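Putative TIM-barrel metal-dependent hydrolase (Mycobacterium avium subsp. paratuberculosis S397, PDB 4DZI) probably catalyses metal-dependent hydrolysis as a member of the amidohydrolase family, with a two-metal centre that holds cadmium in the crystal. Local coordinates at residues C[179-184]-C[214-219]. Sequence-based numbering, arbitrary orientation.
Sequences EEVDFV and DPVWAR
R219 meets D182 side-on, presenting NE and NH2 together to the two carboxylate oxygens. NE of R219 donates to OD1 of D182 at 2.8 Å, and NH2 of R219 donates to OD2 of D182 at 2.9 Å. One nitrogen to each oxygen makes the salt bridge bidentate, and both oxygens accept through their syn lone pairs. The fit is not perfectly flat: the carboxylate and guanidinium planes lie 23° apart, and both oxygens are tilted out of the guanidinium plane. The bonds are also somewhat bent, with N-H...O angles close to 150°. Bends at the second and third torsions of R219 turn its chain so that the NE edge faces the acid. Two bonds from one guanidinium should restrict rotation of the carboxylate about its CB-CG bond.

Beside this ion pair the contact is aliphatic. V181 points toward the other helix and divides its branches: CG1 of V181 packs on R219 CB at 3.8 Å, while CG2 of V181 reaches V216 CG1 at 3.9 Å. The axes of 179-184 and 214-219 approach to 9.9 Å and run 15° from parallel; the segments belong to helices 174-186 and 214-223, as expected for neighbouring outer helices of a TIM-barrel amidohydrolase, and strand 192-193 of the parallel sheet falls between them in sequence. V216 is buried, and its side chain also touches A177 and V178, about one turn before V181 on helix 174-186. V178 extends the same apolar surface to P215 and R219.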
loop_
_atom_site.group_PDB
_atom_site.type_symbol
_atom_site.label_atom_id
_atom_site.label_comp_id
_atom_site.label_asym_id
_atom_site.label_seq_id
_atom_site.Cartn_x
_atom_site.Cartn_y
_atom_site.Cartn_z
ATOM N N GLU C 179 -18.161 -13.268 23.884
ATOM C CA GLU C 179 -19.446 -13.983 23.855
ATOM C C GLU C 179 -19.763 -14.600 22.501
ATOM O O GLU C 179 -20.285 -15.686 22.435
ATOM C CB GLU C 179 -20.612 -13.080 24.256
ATOM C CG GLU C 179 -20.528 -12.615 25.697
ATOM C CD GLU C 179 -21.645 -11.656 26.043
ATOM O OE1 GLU C 179 -22.743 -11.800 25.460
ATOM O OE2 GLU C 179 -21.418 -10.763 26.887
ATOM N N GLU C 180 -19.505 -13.871 21.413
ATOM C CA GLU C 180 -19.750 -14.453 20.106
ATOM C C GLU C 180 -18.854 -15.667 19.872
ATOM O O GLU C 180 -19.288 -16.661 19.305
ATOM C CB GLU C 180 -19.522 -13.418 18.980
ATOM C CG GLU C 180 -20.134 -13.898 17.666
ATOM C CD GLU C 180 -21.660 -13.866 17.702
ATOM O OE1 GLU C 180 -22.232 -12.936 18.344
ATOM O OE2 GLU C 180 -22.293 -14.745 17.081
ATOM N N VAL C 181 -17.588 -15.576 20.266
ATOM C CA VAL C 181 -16.676 -16.662 20.019
ATOM C C VAL C 181 -17.129 -17.888 20.838
ATOM O O VAL C 181 -17.213 -18.995 20.330
ATOM C CB VAL C 181 -15.232 -16.330 20.413
ATOM C CG1 VAL C 181 -14.409 -17.607 20.439
ATOM C CG2 VAL C 181 -14.615 -15.311 19.467
ATOM N N ASP C 182 -17.440 -17.677 22.110
ATOM C CA ASP C 182 -17.958 -18.782 22.923
ATOM C C ASP C 182 -19.187 -19.431 22.288
ATOM O O ASP C 182 -19.298 -20.660 22.268
ATOM C CB ASP C 182 -18.279 -18.308 24.353
ATOM C CG ASP C 182 -17.027 -18.057 25.172
ATOM O OD1 ASP C 182 -15.935 -18.501 24.735
ATOM O OD2 ASP C 182 -17.129 -17.420 26.253
ATOM N N PHE C 183 -20.109 -18.618 21.781
ATOM C CA PHE C 183 -21.320 -19.137 21.166
ATOM C C PHE C 183 -21.002 -19.991 19.928
ATOM O O PHE C 183 -21.522 -21.088 19.792
ATOM C CB PHE C 183 -22.287 -18.002 20.794
ATOM C CG PHE C 183 -23.297 -18.395 19.749
ATOM C CD1 PHE C 183 -23.069 -18.111 18.406
ATOM C CD2 PHE C 183 -24.465 -19.043 20.104
ATOM C CE1 PHE C 183 -23.985 -18.482 17.435
ATOM C CE2 PHE C 183 -25.392 -19.408 19.142
ATOM C CZ PHE C 183 -25.153 -19.132 17.807
ATOM N N VAL C 184 -20.164 -19.490 19.015
ATOM C CA VAL C 184 -19.860 -20.270 17.792
ATOM C C VAL C 184 -19.005 -21.513 18.055
ATOM O O VAL C 184 -19.232 -22.552 17.451
ATOM C CB VAL C 184 -19.279 -19.404 16.615
ATOM C CG1 VAL C 184 -20.249 -18.264 16.264
ATOM C CG2 VAL C 184 -17.882 -18.879 16.942
ATOM N N ASP C 214 -7.003 -9.478 23.219
ATOM C CA ASP C 214 -6.356 -10.695 23.685
ATOM C C ASP C 214 -7.315 -11.814 24.144
ATOM O O ASP C 214 -7.052 -12.978 23.892
ATOM C CB ASP C 214 -5.352 -10.384 24.796
ATOM C CG ASP C 214 -4.067 -9.812 24.243
ATOM O OD1 ASP C 214 -3.718 -10.194 23.098
ATOM O OD2 ASP C 214 -3.431 -8.969 24.926
ATOM N N PRO C 215 -8.407 -11.464 24.831
ATOM C CA PRO C 215 -9.299 -12.555 25.254
ATOM C C PRO C 215 -9.903 -13.362 24.075
ATOM O O PRO C 215 -9.989 -14.582 24.145
ATOM C CB PRO C 215 -10.367 -11.823 26.068
ATOM C CG PRO C 215 -9.617 -10.637 26.630
ATOM C CD PRO C 215 -8.736 -10.185 25.499
ATOM N N VAL C 216 -10.267 -12.678 22.992
ATOM C CA VAL C 216 -10.706 -13.363 21.765
ATOM C C VAL C 216 -9.600 -14.257 21.177
ATOM O O VAL C 216 -9.847 -15.421 20.872
ATOM C CB VAL C 216 -11.206 -12.341 20.713
ATOM C CG1 VAL C 216 -11.462 -13.032 19.365
ATOM C CG2 VAL C 216 -12.477 -11.651 21.216
ATOM N N TRP C 217 -8.406 -13.722 20.940
ATOM C CA TRP C 217 -7.347 -14.580 20.381
ATOM C C TRP C 217 -7.024 -15.741 21.282
ATOM O O TRP C 217 -6.725 -16.843 20.788
ATOM C CB TRP C 217 -6.053 -13.830 20.123
ATOM C CG TRP C 217 -6.210 -12.615 19.252
ATOM C CD1 TRP C 217 -5.810 -11.303 19.540
ATOM C CD2 TRP C 217 -6.834 -12.541 17.929
ATOM N NE1 TRP C 217 -6.097 -10.463 18.500
ATOM C CE2 TRP C 217 -6.737 -11.139 17.511
ATOM C CE3 TRP C 217 -7.440 -13.479 17.061
ATOM C CZ2 TRP C 217 -7.207 -10.704 16.277
ATOM C CZ3 TRP C 217 -7.922 -13.023 15.832
ATOM C CH2 TRP C 217 -7.813 -11.667 15.453
ATOM N N ALA C 218 -7.073 -15.523 22.598
ATOM C CA ALA C 218 -6.814 -16.646 23.516
ATOM C C ALA C 218 -7.895 -17.745 23.401
ATOM O O ALA C 218 -7.567 -18.945 23.409
ATOM C CB ALA C 218 -6.669 -16.166 24.972
ATOM N N ARG C 219 -9.170 -17.350 23.296
ATOM C CA ARG C 219 -10.215 -18.355 23.082
ATOM C C ARG C 219 -9.962 -19.189 21.814
ATOM O O ARG C 219 -10.091 -20.407 21.819
ATOM C CB ARG C 219 -11.611 -17.742 23.025
ATOM C CG ARG C 219 -12.153 -17.184 24.333
ATOM C CD ARG C 219 -12.456 -18.257 25.375
ATOM N NE ARG C 219 -13.621 -17.877 26.191
ATOM C CZ ARG C 219 -13.615 -17.007 27.205
ATOM N NH1 ARG C 219 -12.499 -16.379 27.576
ATOM N NH2 ARG C 219 -14.748 -16.757 27.856
#